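Local coordinates for OsmC-like protein (Jannaschia sp., PDB 3CJE), which probably detoxifies organic hydroperoxides through reactive cysteine thiols, as in other members of the OsmC/Ohr family, and forms a two-chain assembly, at residues T90-E95 / I118-H123; M27-D32 / C73-I78; L85-T90 / S124-E129. All blocks are in the same frame, centred on the assembly; numbering follows the deposited sequence. Where two conformers were deposited one is given.

How the contacts relate
From the N terminus, strand 28-37 is the first element used: contact 2 sets residues 27-32 against helix 62-81 at 73-78, closing a loop of 40 residues that is complete before the others open. After the helix, the loop 85-90 opens contact 3 and runs on without a break into the first segment of contact 1. Contact 1, the open end of hairpin 93-105/108-121, is nested inside the loop that contact 3 closes at 124-129; the two share Thr90. Contacts 1 and 2 touch where Val94 and Leu92 meet Met75, so the helix packs on one sheet at both places, while contact 3 joins the segments leading from helix 62-81 and into helix 128-141.

Contact 1. Residues T90-E95 / I118-H123; sequences TDLDVE and IDIILH
Asp93 and Ile121 bond to each other through both backbone groups, Ile121 N reaching Asp93 O at 2.8 Å, and Glu95 pairs with Asp119 in the same way. Between these two hydrogen-bonded pairs lies the non-hydrogen-bonded pair Val94 and Ile120, in the regular register of an antiparallel hairpin. Beyond the strand ends the ladder gives way to a side chain: His123 ND1 donates to Thr90 O at 2.9 Å, with the oxygen near the imidazole plane but the N-H bent to 143°. Imidazole suits this place because one ring nitrogen can replace a backbone donor, while Thr90 N still bonds to Leu122 O. A face of the ring rests on Ile121 CG2, offset toward the rim.

Aliphatic residues fill the inner face. Val94 CG1, anti to the backbone N (chi1 174°), meets Ile118 CG2 at 3.6 Å, and Leu92 CD1 lies 3.5 Å from Leu122 CD2, the two leucines aligned. On the other face a water donates to both Glu95 OE1 (2.6 Å) and Asp119 OD2, bridging two acids of like charge, that of Asp119 probably offset by its salt bridge with Arg157 of the second subunit. Asp93 is held by Asn20.

Helix 62-81 covers Leu92, Val94 and Ile118; helix 128-141 packs on Ile120 and Leu122; strand 13-24 flanks 93-95, and a strand of the second subunit extends the sheet in parallel beside 118-120.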
ATOM      1  N   THR A  90       9.393  22.854  -7.435  0.50 18.67           N
ATOM      2  CA  THR A  90      10.495  22.483  -8.335  0.50 18.22           C
ATOM      3  C   THR A  90      11.223  21.285  -7.732  0.50 18.35           C
ATOM      4  O   THR A  90      11.455  21.256  -6.534  0.50 17.20           O
ATOM      5  CB  THR A  90      11.476  23.664  -8.536  0.50 21.05           C
ATOM      6  OG1 THR A  90      10.754  24.831  -8.975  0.50 19.45           O
ATOM      7  CG2 THR A  90      12.562  23.319  -9.558  0.50 19.53           C
ATOM      8  N   ASP A  91      11.548  20.286  -8.549  1.00 18.75           N
ATOM      9  CA  ASP A  91      12.383  19.174  -8.091  1.00 20.54           C
ATOM     10  C   ASP A  91      11.843  18.573  -6.778  1.00 17.32           C
ATOM     11  O   ASP A  91      12.576  18.374  -5.785  1.00 20.53           O
ATOM     12  CB  ASP A  91      13.815  19.667  -7.900  1.00 21.93           C
ATOM     13  CG  ASP A  91      14.487  20.027  -9.228  1.00 33.59           C
ATOM     14  OD1 ASP A  91      14.079  19.487 -10.275  1.00 35.23           O
ATOM     15  OD2 ASP A  91      15.413  20.858  -9.203  1.00 41.39           O
ATOM     16  N   LEU A  92      10.551  18.323  -6.778  1.00 16.80           N
ATOM     17  CA  LEU A  92       9.893  17.751  -5.622  1.00 14.70           C
ATOM     18  C   LEU A  92      10.617  16.494  -5.131  1.00 15.19           C
ATOM     19  O   LEU A  92      10.948  15.598  -5.936  1.00 17.28           O
ATOM     20  CB  LEU A  92       8.455  17.400  -5.984  1.00 15.80           C
ATOM     21  CG  LEU A  92       7.632  16.708  -4.908  1.00 15.99           C
ATOM     22  CD1 LEU A  92       7.388  17.576  -3.612  1.00 16.57           C
ATOM     23  CD2 LEU A  92       6.288  16.217  -5.561  1.00 18.44           C
ATOM     24  N   ASP A  93      10.845  16.438  -3.825  1.00 15.22           N
ATOM     25  CA  ASP A  93      11.394  15.253  -3.171  1.00 14.57           C
ATOM     26  C   ASP A  93      10.565  14.976  -1.927  1.00 17.87           C
ATOM     27  O   ASP A  93      10.280  15.888  -1.140  1.00 17.45           O
ATOM     28  CB  ASP A  93      12.833  15.458  -2.759  1.00 16.88           C
ATOM     29  CG  ASP A  93      13.489  14.173  -2.309  1.00 24.31           C
ATOM     30  OD1 ASP A  93      13.115  13.631  -1.242  1.00 25.97           O
ATOM     31  OD2 ASP A  93      14.380  13.703  -3.057  1.00 30.65           O
ATOM     32  N   VAL A  94      10.156  13.715  -1.780  1.00 16.03           N
ATOM     33  CA  VAL A  94       9.396  13.256  -0.634  1.00 15.06           C
ATOM     34  C   VAL A  94      10.075  12.059  -0.033  1.00 20.80           C
ATOM     35  O   VAL A  94      10.371  11.102  -0.760  1.00 19.53           O
ATOM     36  CB  VAL A  94       7.934  12.922  -0.992  1.00 15.93           C
ATOM     37  CG1 VAL A  94       7.170  12.277   0.216  1.00 17.44           C
ATOM     38  CG2 VAL A  94       7.234  14.197  -1.513  1.00 19.19           C
ATOM     39  N   GLU A  95      10.319  12.115   1.273  1.00 15.89           N
ATOM     40  CA  GLU A  95      11.005  11.035   2.003  1.00 19.79           C
ATOM     41  C   GLU A  95       9.989  10.438   2.966  1.00 20.84           C
ATOM     42  O   GLU A  95       9.353  11.157   3.726  1.00 21.83           O
ATOM     43  CB  GLU A  95      12.197  11.592   2.789  1.00 23.16           C
ATOM     44  CG  GLU A  95      13.255  12.335   1.931  1.00 30.63           C
ATOM     45  CD  GLU A  95      14.425  13.055   2.715  1.00 37.87           C
ATOM     46  OE1 GLU A  95      14.217  14.090   3.420  1.00 44.06           O
ATOM     47  OE2 GLU A  95      15.585  12.592   2.564  1.00 58.46           O
ATOM     48  N   ILE A 118       6.438  11.400   6.889  1.00 15.10           N
ATOM     49  CA  ILE A 118       6.558  11.891   5.498  1.00 14.82           C
ATOM     50  C   ILE A 118       7.150  13.312   5.546  1.00 17.84           C
ATOM     51  O   ILE A 118       6.554  14.199   6.128  1.00 17.91           O
ATOM     52  CB  ILE A 118       5.210  11.897   4.743  1.00 16.64           C
ATOM     53  CG1 ILE A 118       4.686  10.460   4.681  1.00 17.31           C
ATOM     54  CG2 ILE A 118       5.386  12.490   3.348  1.00 19.46           C
ATOM     55  CD1 ILE A 118       3.364  10.287   3.955  1.00 22.45           C
ATOM     56  N   ASP A 119       8.351  13.461   4.994  1.00 15.59           N
ATOM     57  CA  ASP A 119       9.063  14.762   4.928  1.00 15.91           C
ATOM     58  C   ASP A 119       9.050  15.235   3.482  1.00 17.96           C
ATOM     59  O   ASP A 119       9.431  14.504   2.568  1.00 18.23           O
ATOM     60  CB  ASP A 119      10.493  14.613   5.376  1.00 18.10           C
ATOM     61  CG  ASP A 119      10.621  14.387   6.885  1.00 23.98           C
ATOM     62  OD1 ASP A 119       9.664  14.599   7.637  1.00 22.94           O
ATOM     63  OD2 ASP A 119      11.752  14.057   7.313  1.00 29.75           O
ATOM     64  N   ILE A 120       8.656  16.482   3.287  1.00 15.45           N
ATOM     65  CA  ILE A 120       8.375  16.993   1.969  1.00 14.92           C
ATOM     66  C   ILE A 120       9.299  18.178   1.678  1.00 15.98           C
ATOM     67  O   ILE A 120       9.417  19.101   2.500  1.00 16.74           O
ATOM     68  CB  ILE A 120       6.916  17.413   1.911  1.00 15.43           C
ATOM     69  CG1 ILE A 120       5.976  16.196   2.059  1.00 18.46           C
ATOM     70  CG2 ILE A 120       6.652  18.164   0.585  1.00 14.60           C
ATOM     71  CD1 ILE A 120       4.575  16.498   2.484  1.00 18.47           C
ATOM     72  N   ILE A 121       9.945  18.141   0.510  1.00 14.65           N
ATOM     73  CA  ILE A 121      10.830  19.211   0.030  1.00 16.25           C
ATOM     74  C   ILE A 121      10.289  19.760  -1.282  1.00 16.38           C
ATOM     75  O   ILE A 121      10.280  19.064  -2.328  1.00 16.08           O
ATOM     76  CB  ILE A 121      12.284  18.725  -0.173  1.00 17.14           C
ATOM     77  CG1 ILE A 121      12.780  18.069   1.114  1.00 18.98           C
ATOM     78  CG2 ILE A 121      13.149  19.915  -0.622  1.00 18.15           C
ATOM     79  CD1 ILE A 121      14.169  17.389   0.960  1.00 26.26           C
ATOM     80  N   LEU A 122       9.813  21.002  -1.217  1.00 15.98           N
ATOM     81  CA  LEU A 122       9.150  21.629  -2.368  1.00 16.29           C
ATOM     82  C   LEU A 122      10.010  22.536  -3.236  1.00 17.73           C
ATOM     83  O   LEU A 122       9.613  22.832  -4.396  1.00 17.26           O
ATOM     84  CB  LEU A 122       7.914  22.430  -1.913  1.00 15.33           C
ATOM     85  CG  LEU A 122       6.810  21.724  -1.145  1.00 12.82           C
ATOM     86  CD1 LEU A 122       5.650  22.668  -0.754  1.00 16.38           C
ATOM     87  CD2 LEU A 122       6.240  20.493  -1.995  1.00 14.71           C
ATOM     88  N   HIS A 123      11.109  23.062  -2.683  1.00 16.94           N
ATOM     89  CA  HIS A 123      11.932  24.066  -3.376  1.00 16.26           C
ATOM     90  C   HIS A 123      11.046  25.179  -3.933  1.00 17.80           C
ATOM     91  O   HIS A 123      11.166  25.563  -5.090  1.00 18.55           O
ATOM     92  CB  HIS A 123      12.781  23.464  -4.495  1.00 17.50           C
ATOM     93  CG  HIS A 123      13.647  22.334  -4.055  1.00 19.40           C
ATOM     94  ND1 HIS A 123      13.404  21.028  -4.425  1.00 22.70           N
ATOM     95  CD2 HIS A 123      14.746  22.308  -3.261  1.00 24.77           C
ATOM     96  CE1 HIS A 123      14.331  20.247  -3.898  1.00 23.74           C
ATOM     97  NE2 HIS A 123      15.151  20.991  -3.186  1.00 21.83           N
TER
HETATM   98  O   HOH W   1      14.056  13.616   5.949  1.00 40.71           O

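Contact 2. Residues M27-D32 / C73-I78; sequences MRNELD and CVMTQI. With PO4 (phosphate ion), chain B.
Asn29 and Met75, a selenomethionine, run antiparallel alongside each other where helix 62-81 packs on the antiparallel sheet of this OsmC-like fold. The Met75 chain runs out extended and then bends at its last torsion (chi3 75°), which brings CE within 3.3 Å of Asn29 OD1, while SE lies 4.0 Å from Leu31 CD2. Met75, long and unbranched, can lay its selenium and terminal methyl along both an amide and a leucine. The amide itself is turned so that its two ends do different work: OD1 accepts from Arg79 further along the helix, and ND2 turns toward Thr76, whose side chain comes at it roughly perpendicularly. Thr76 offers a methyl and a hydroxyl on its two branches. Its methyl CG2 meets CE of the bent selenomethionine Met27 at 3.6 Å, and its hydroxyl is bonded to Gly72 O one helical turn back.

The backbone of Met27 is engaged as well: Met27 N donates to a phosphate oxygen, O3, at 2.8 Å; the ion probably came from the crystallisation liquor. Two waters complete the joint by donating to both Met27 O and Thr76 OG1, and one of them also accepts from Asn29 ND2 at 3.1 Å.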
HETATM    1  N   MSE A  27       4.401  13.560 -14.708  1.00 16.84           N
HETATM    2  CA  MSE A  27       3.736  12.958 -13.538  1.00 20.33           C
HETATM    3  C   MSE A  27       4.470  11.730 -12.983  1.00 17.62           C
HETATM    4  O   MSE A  27       3.945  11.047 -12.099  1.00 20.40           O
HETATM    5  CB  MSE A  27       2.258  12.601 -13.842  1.00 21.19           C
HETATM    6  CG  MSE A  27       1.283  13.806 -13.948  1.00 24.23           C
HETATM    7 SE   MSE A  27       1.209  14.974 -12.411  0.75 30.81          SE
HETATM    8  CE  MSE A  27      -0.215  14.105 -11.415  1.00 33.30           C
ATOM      9  N   ARG A  28       5.668  11.446 -13.489  1.00 16.45           N
ATOM     10  CA  ARG A  28       6.394  10.257 -13.088  1.00 18.06           C
ATOM     11  C   ARG A  28       7.143  10.515 -11.799  1.00 15.54           C
ATOM     12  O   ARG A  28       7.850  11.515 -11.648  1.00 16.46           O
ATOM     13  CB  ARG A  28       7.377   9.841 -14.182  1.00 18.60           C
ATOM     14  CG  ARG A  28       8.209   8.623 -13.805  1.00 19.38           C
ATOM     15  CD  ARG A  28       9.001   8.128 -14.996  1.00 23.32           C
ATOM     16  NE  ARG A  28      10.007   7.148 -14.589  1.00 24.05           N
ATOM     17  CZ  ARG A  28       9.869   5.826 -14.674  1.00 26.78           C
ATOM     18  NH1 ARG A  28       8.785   5.291 -15.165  1.00 32.28           N
ATOM     19  NH2 ARG A  28      10.860   5.034 -14.273  1.00 34.31           N
ATOM     20  N   ASN A  29       7.060   9.548 -10.884  1.00 16.02           N
ATOM     21  CA  ASN A  29       7.766   9.626  -9.629  1.00 16.26           C
ATOM     22  C   ASN A  29       8.733   8.465  -9.537  1.00 15.57           C
ATOM     23  O   ASN A  29       8.314   7.316  -9.676  1.00 17.68           O
ATOM     24  CB  ASN A  29       6.773   9.578  -8.479  1.00 16.10           C
ATOM     25  CG  ASN A  29       5.846  10.751  -8.483  1.00 21.04           C
ATOM     26  OD1 ASN A  29       6.281  11.886  -8.677  1.00 19.10           O
ATOM     27  ND2 ASN A  29       4.559  10.472  -8.327  1.00 23.43           N
ATOM     28  N   GLU A  30      10.008   8.752  -9.298  0.50 14.62           N
ATOM     29  CA  GLU A  30      11.004   7.701  -9.186  0.50 15.56           C
ATOM     30  C   GLU A  30      11.293   7.446  -7.713  0.50 15.24           C
ATOM     31  O   GLU A  30      11.771   8.341  -7.015  0.50 16.88           O
ATOM     32  CB  GLU A  30      12.249   8.104  -9.966  0.50 15.80           C
ATOM     33  CG  GLU A  30      11.983   8.069 -11.468  0.50 14.98           C
ATOM     34  CD  GLU A  30      13.183   8.458 -12.343  0.50 21.99           C
ATOM     35  OE1 GLU A  30      14.181   8.990 -11.817  0.50 22.66           O
ATOM     36  OE2 GLU A  30      13.105   8.234 -13.582  0.50 32.12           O
ATOM     37  N   LEU A  31      10.965   6.224  -7.273  1.00 15.75           N
ATOM     38  CA  LEU A  31      10.843   5.858  -5.894  1.00 15.99           C
ATOM     39  C   LEU A  31      11.975   4.909  -5.511  1.00 19.14           C
ATOM     40  O   LEU A  31      11.949   3.761  -5.895  1.00 21.29           O
ATOM     41  CB  LEU A  31       9.485   5.191  -5.675  1.00 17.52           C
ATOM     42  CG  LEU A  31       8.302   6.064  -6.117  1.00 22.47           C
ATOM     43  CD1 LEU A  31       7.022   5.314  -6.330  1.00 20.96           C
ATOM     44  CD2 LEU A  31       8.172   7.269  -5.144  1.00 21.66           C
ATOM     45  N   ASP A  32      12.933   5.416  -4.744  1.00 17.47           N
ATOM     46  CA  ASP A  32      14.061   4.654  -4.246  1.00 16.77           C
ATOM     47  C   ASP A  32      13.675   4.081  -2.884  1.00 16.61           C
ATOM     48  O   ASP A  32      13.733   4.763  -1.866  1.00 16.41           O
ATOM     49  CB  ASP A  32      15.275   5.571  -4.105  1.00 17.88           C
ATOM     50  CG  ASP A  32      16.500   4.886  -3.507  1.00 32.26           C
ATOM     51  OD1 ASP A  32      16.562   3.607  -3.358  1.00 32.66           O
ATOM     52  OD2 ASP A  32      17.421   5.691  -3.155  1.00 40.70           O
ATOM     53  N   CYS A  73       1.578   8.289  -4.122  1.00 16.63           N
ATOM     54  CA  CYS A  73       0.213   8.862  -3.974  1.00 17.24           C
ATOM     55  C   CYS A  73       0.320  10.311  -3.462  1.00 16.18           C
ATOM     56  O   CYS A  73      -0.231  11.246  -4.051  1.00 17.39           O
ATOM     57  CB  CYS A  73      -0.640   7.996  -3.072  1.00 19.07           C
ATOM     58  SG  CYS A  73      -2.445   8.412  -3.261  1.00 28.52           S
ATOM     59  N   VAL A  74       1.112  10.508  -2.415  1.00 16.11           N
ATOM     60  CA  VAL A  74       1.324  11.832  -1.833  1.00 15.88           C
ATOM     61  C   VAL A  74       1.907  12.775  -2.873  1.00 14.72           C
ATOM     62  O   VAL A  74       1.434  13.888  -3.091  1.00 16.41           O
ATOM     63  CB  VAL A  74       2.256  11.753  -0.595  1.00 17.64           C
ATOM     64  CG1 VAL A  74       2.735  13.159  -0.146  1.00 23.78           C
ATOM     65  CG2 VAL A  74       1.507  11.044   0.564  1.00 21.18           C
HETATM   66  N   MSE A  75       2.959  12.312  -3.556  1.00 15.45           N
HETATM   67  CA  MSE A  75       3.622  13.119  -4.587  1.00 15.32           C
HETATM   68  C   MSE A  75       2.684  13.494  -5.719  1.00 15.87           C
HETATM   69  O   MSE A  75       2.689  14.641  -6.185  1.00 15.82           O
HETATM   70  CB  MSE A  75       4.852  12.359  -5.114  1.00 15.73           C
HETATM   71  CG  MSE A  75       5.923  12.244  -4.116  1.00 14.11           C
HETATM   72 SE   MSE A  75       7.410  11.213  -4.817  0.75 20.37          SE
HETATM   73  CE  MSE A  75       8.121  12.602  -5.974  1.00 18.70           C
ATOM     74  N   THR A  76       1.873  12.536  -6.164  1.00 14.75           N
ATOM     75  CA  THR A  76       0.926  12.788  -7.225  1.00 15.65           C
ATOM     76  C   THR A  76      -0.049  13.905  -6.849  1.00 14.64           C
ATOM     77  O   THR A  76      -0.310  14.804  -7.653  1.00 17.23           O
ATOM     78  CB  THR A  76       0.212  11.483  -7.644  1.00 19.41           C
ATOM     79  OG1 THR A  76       1.202  10.591  -8.193  1.00 22.24           O
ATOM     80  CG2 THR A  76      -0.856  11.764  -8.706  1.00 24.11           C
ATOM     81  N   GLN A  77      -0.575  13.885  -5.621  1.00 15.62           N
ATOM     82  CA  GLN A  77      -1.528  14.924  -5.211  1.00 15.05           C
ATOM     83  C   GLN A  77      -0.849  16.295  -5.123  1.00 13.79           C
ATOM     84  O   GLN A  77      -1.426  17.309  -5.511  1.00 15.55           O
ATOM     85  CB  GLN A  77      -2.168  14.590  -3.860  1.00 18.18           C
ATOM     86  CG  GLN A  77      -2.715  13.186  -3.690  1.00 24.37           C
ATOM     87  CD  GLN A  77      -3.689  12.854  -4.718  1.00 28.49           C
ATOM     88  OE1 GLN A  77      -4.538  13.695  -5.060  1.00 27.76           O
ATOM     89  NE2 GLN A  77      -3.593  11.640  -5.256  1.00 33.08           N
ATOM     90  N   ILE A  78       0.375  16.343  -4.572  1.00 14.61           N
ATOM     91  CA  ILE A  78       1.134  17.589  -4.548  1.00 15.34           C
ATOM     92  C   ILE A  78       1.278  18.178  -5.946  1.00 15.25           C
ATOM     93  O   ILE A  78       1.012  19.370  -6.194  1.00 16.01           O
ATOM     94  CB  ILE A  78       2.499  17.396  -3.890  1.00 13.25           C
ATOM     95  CG1 ILE A  78       2.331  17.091  -2.401  1.00 15.55           C
ATOM     96  CG2 ILE A  78       3.392  18.638  -4.075  1.00 15.89           C
ATOM     97  CD1 ILE A  78       3.617  16.614  -1.717  1.00 17.82           C
TER
HETATM   98  P   PO4 B 167       5.572  11.249 -17.808  1.00 45.53           P
HETATM   99  O1  PO4 B 167       6.594  12.338 -18.065  1.00 44.26           O
HETATM  100  O2  PO4 B 167       4.521  11.278 -18.901  1.00 56.14           O
HETATM  101  O3  PO4 B 167       4.794  11.551 -16.545  1.00 38.30           O
HETATM  102  O4  PO4 B 167       6.318   9.913 -17.802  1.00 46.41           O
HETATM  103  O   HOH W   2       2.695   9.022 -10.409  1.00 23.47           O
HETATM  104  O   HOH W   3       2.699  12.363  -9.965  1.00 28.74           O

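Contact 3. Residues L85-T90 / S124-E129; sequences LKVTVT and SPDPIE
Two first torsions bring the polar groups of this contact together: Asp126 places CG opposite its carbonyl carbon (chi1 -55°), aiming the carboxylate at 85-90, while Ser124 swings OG opposite its backbone N (chi1 168°), back over its own turn. Asp126 OD2 thereby receives Thr88 N at 2.7 Å, on the syn side of the carboxylate and 29° out of its plane. An aspartate fits well, its short chain delivering a strong acceptor to an amide in an irregular segment where no strand partner does so. Ser124 OG accepts from Asp126 N at 3.1 Å, which makes residues 124-126 an ST turn and positions the residue whose carboxylate grips Thr88. Small and polar, serine also brings OG to 3.1 Å from Thr88 O, a weak contact in which the proton's destination is not settled.

Carbon atoms border the polar centre: Val87 CG1 lies 3.7 Å from both Ser124 OG and Asp126 OD2, and Pro125, whose ring restricts phi and so probably stiffens the turn, sets CD 3.8 Å from Thr88 CB, the two meeting nearly square-on.

Pro127 follows at the N-cap position of helix 128-141, and Asp126 O accepts from Gln131 in its first turn. Val87 reaches Ala130 and Leu134 of that helix, so the segment between helix 62-81 and strand 93-105 lies against the start of helix 128-141, at the surface of the chain.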
ATOM      1  N   LEU A  85      -3.558  25.600  -6.403  1.00 16.65           N
ATOM      2  CA  LEU A  85      -3.418  26.273  -5.098  1.00 15.78           C
ATOM      3  C   LEU A  85      -2.291  27.348  -5.071  1.00 17.21           C
ATOM      4  O   LEU A  85      -1.864  27.811  -3.989  1.00 17.97           O
ATOM      5  CB  LEU A  85      -3.225  25.200  -4.009  1.00 17.19           C
ATOM      6  CG  LEU A  85      -4.416  24.202  -3.894  1.00 17.80           C
ATOM      7  CD1 LEU A  85      -4.111  23.189  -2.776  1.00 19.20           C
ATOM      8  CD2 LEU A  85      -5.772  24.924  -3.672  1.00 19.47           C
ATOM      9  N   LYS A  86      -1.842  27.744  -6.262  1.00 16.28           N
ATOM     10  CA  LYS A  86      -0.949  28.871  -6.473  1.00 18.17           C
ATOM     11  C   LYS A  86       0.443  28.672  -5.892  1.00 20.06           C
ATOM     12  O   LYS A  86       1.106  29.646  -5.492  1.00 20.28           O
ATOM     13  CB  LYS A  86      -1.564  30.155  -5.925  1.00 21.63           C
ATOM     14  CG  LYS A  86      -2.972  30.429  -6.353  1.00 28.87           C
ATOM     15  CD  LYS A  86      -3.077  30.611  -7.806  1.00 31.57           C
ATOM     16  CE  LYS A  86      -4.514  31.047  -8.156  1.00 44.81           C
ATOM     17  NZ  LYS A  86      -4.838  32.350  -7.524  1.00 62.24           N
ATOM     18  N   VAL A  87       0.913  27.428  -5.882  1.00 15.60           N
ATOM     19  CA  VAL A  87       2.234  27.102  -5.393  1.00 14.94           C
ATOM     20  C   VAL A  87       3.104  26.600  -6.537  1.00 17.94           C
ATOM     21  O   VAL A  87       2.706  25.707  -7.285  1.00 18.48           O
ATOM     22  CB  VAL A  87       2.181  26.086  -4.240  1.00 15.56           C
ATOM     23  CG1 VAL A  87       3.599  25.678  -3.773  1.00 17.42           C
ATOM     24  CG2 VAL A  87       1.312  26.624  -3.071  1.00 18.69           C
ATOM     25  N   THR A  88       4.284  27.192  -6.663  1.00 14.22           N
ATOM     26  CA  THR A  88       5.325  26.700  -7.560  1.00 13.77           C
ATOM     27  C   THR A  88       6.201  25.714  -6.819  1.00 16.92           C
ATOM     28  O   THR A  88       6.763  26.010  -5.752  1.00 16.15           O
ATOM     29  CB  THR A  88       6.163  27.872  -8.102  1.00 16.92           C
ATOM     30  OG1 THR A  88       5.305  28.803  -8.799  1.00 16.88           O
ATOM     31  CG2 THR A  88       7.313  27.365  -9.007  1.00 20.56           C
ATOM     32  N   VAL A  89       6.307  24.524  -7.389  1.00 17.20           N
ATOM     33  CA  VAL A  89       7.110  23.405  -6.839  1.00 16.63           C
ATOM     34  C   VAL A  89       8.149  23.038  -7.871  1.00 19.19           C
ATOM     35  O   VAL A  89       7.826  22.927  -9.055  1.00 20.01           O
ATOM     36  CB  VAL A  89       6.198  22.173  -6.546  1.00 18.15           C
ATOM     37  CG1 VAL A  89       7.022  20.945  -6.098  1.00 17.56           C
ATOM     38  CG2 VAL A  89       5.128  22.513  -5.499  1.00 15.41           C
ATOM     39  N   THR A  90       9.393  22.854  -7.435  0.50 18.67           N
ATOM     40  CA  THR A  90      10.495  22.483  -8.335  0.50 18.22           C
ATOM     41  C   THR A  90      11.223  21.285  -7.732  0.50 18.35           C
ATOM     42  O   THR A  90      11.455  21.256  -6.534  0.50 17.20           O
ATOM     43  CB  THR A  90      11.476  23.664  -8.536  0.50 21.05           C
ATOM     44  OG1 THR A  90      10.754  24.831  -8.975  0.50 19.45           O
ATOM     45  CG2 THR A  90      12.562  23.319  -9.558  0.50 19.53           C
ATOM     46  N   SER A 124      10.153  25.699  -3.101  1.00 15.32           N
ATOM     47  CA  SER A 124       9.140  26.633  -3.540  1.00 15.29           C
ATOM     48  C   SER A 124       9.514  28.065  -3.202  1.00 14.83           C
ATOM     49  O   SER A 124      10.034  28.313  -2.124  1.00 17.77           O
ATOM     50  CB  SER A 124       7.827  26.301  -2.798  1.00 16.00           C
ATOM     51  OG  SER A 124       6.833  27.310  -2.944  1.00 16.07           O
ATOM     52  N   PRO A 125       9.214  29.022  -4.092  1.00 14.43           N
ATOM     53  CA  PRO A 125       9.437  30.430  -3.795  1.00 15.66           C
ATOM     54  C   PRO A 125       8.267  31.127  -3.083  1.00 16.25           C
ATOM     55  O   PRO A 125       8.268  32.362  -2.972  1.00 19.76           O
ATOM     56  CB  PRO A 125       9.594  31.020  -5.180  1.00 16.10           C
ATOM     57  CG  PRO A 125       8.606  30.254  -5.974  1.00 17.19           C
ATOM     58  CD  PRO A 125       8.710  28.844  -5.468  1.00 16.43           C
ATOM     59  N   ASP A 126       7.261  30.354  -2.674  1.00 15.70           N
ATOM     60  CA  ASP A 126       6.013  30.873  -2.130  1.00 14.65           C
ATOM     61  C   ASP A 126       5.983  30.931  -0.601  1.00 14.82           C
ATOM     62  O   ASP A 126       6.846  30.334   0.056  1.00 13.78           O
ATOM     63  CB  ASP A 126       4.872  30.011  -2.630  1.00 14.18           C
ATOM     64  CG  ASP A 126       4.856  29.925  -4.145  1.00 19.85           C
ATOM     65  OD1 ASP A 126       4.566  30.925  -4.802  1.00 19.61           O
ATOM     66  OD2 ASP A 126       5.172  28.865  -4.687  1.00 17.25           O
ATOM     67  N   PRO A 127       4.977  31.618  -0.021  1.00 13.76           N
ATOM     68  CA  PRO A 127       4.860  31.653   1.427  1.00 14.74           C
ATOM     69  C   PRO A 127       4.702  30.270   2.019  1.00 15.18           C
ATOM     70  O   PRO A 127       4.076  29.378   1.419  1.00 16.10           O
ATOM     71  CB  PRO A 127       3.598  32.510   1.668  1.00 15.63           C
ATOM     72  CG  PRO A 127       3.514  33.415   0.503  1.00 16.31           C
ATOM     73  CD  PRO A 127       3.969  32.512  -0.649  1.00 15.01           C
ATOM     74  N   ILE A 128       5.256  30.107   3.208  1.00 15.40           N
ATOM     75  CA  ILE A 128       5.158  28.818   3.916  1.00 16.08           C
ATOM     76  C   ILE A 128       3.680  28.408   4.098  1.00 15.03           C
ATOM     77  O   ILE A 128       3.354  27.244   3.936  1.00 15.59           O
ATOM     78  CB  ILE A 128       5.903  28.866   5.285  1.00 17.47           C
ATOM     79  CG1 ILE A 128       7.418  28.866   5.031  1.00 16.51           C
ATOM     80  CG2 ILE A 128       5.521  27.672   6.186  1.00 18.60           C
ATOM     81  CD1 ILE A 128       8.222  29.332   6.270  1.00 22.86           C
ATOM     82  N   GLU A 129       2.819  29.381   4.405  0.50 16.20           N
ATOM     83  CA  GLU A 129       1.359  29.149   4.595  0.50 18.35           C
ATOM     84  C   GLU A 129       0.709  28.525   3.348  0.50 17.72           C
ATOM     85  O   GLU A 129      -0.200  27.683   3.436  0.50 17.34           O
ATOM     86  CB  GLU A 129       0.599  30.457   4.905  0.50 19.27           C
ATOM     87  CG  GLU A 129       1.249  31.385   5.904  0.50 33.50           C
ATOM     88  CD  GLU A 129       2.217  32.330   5.239  0.50 25.64           C
ATOM     89  OE1 GLU A 129       1.773  33.412   4.755  0.50 36.30           O
ATOM     90  OE2 GLU A 129       3.403  31.977   5.211  0.50 16.81           O
TER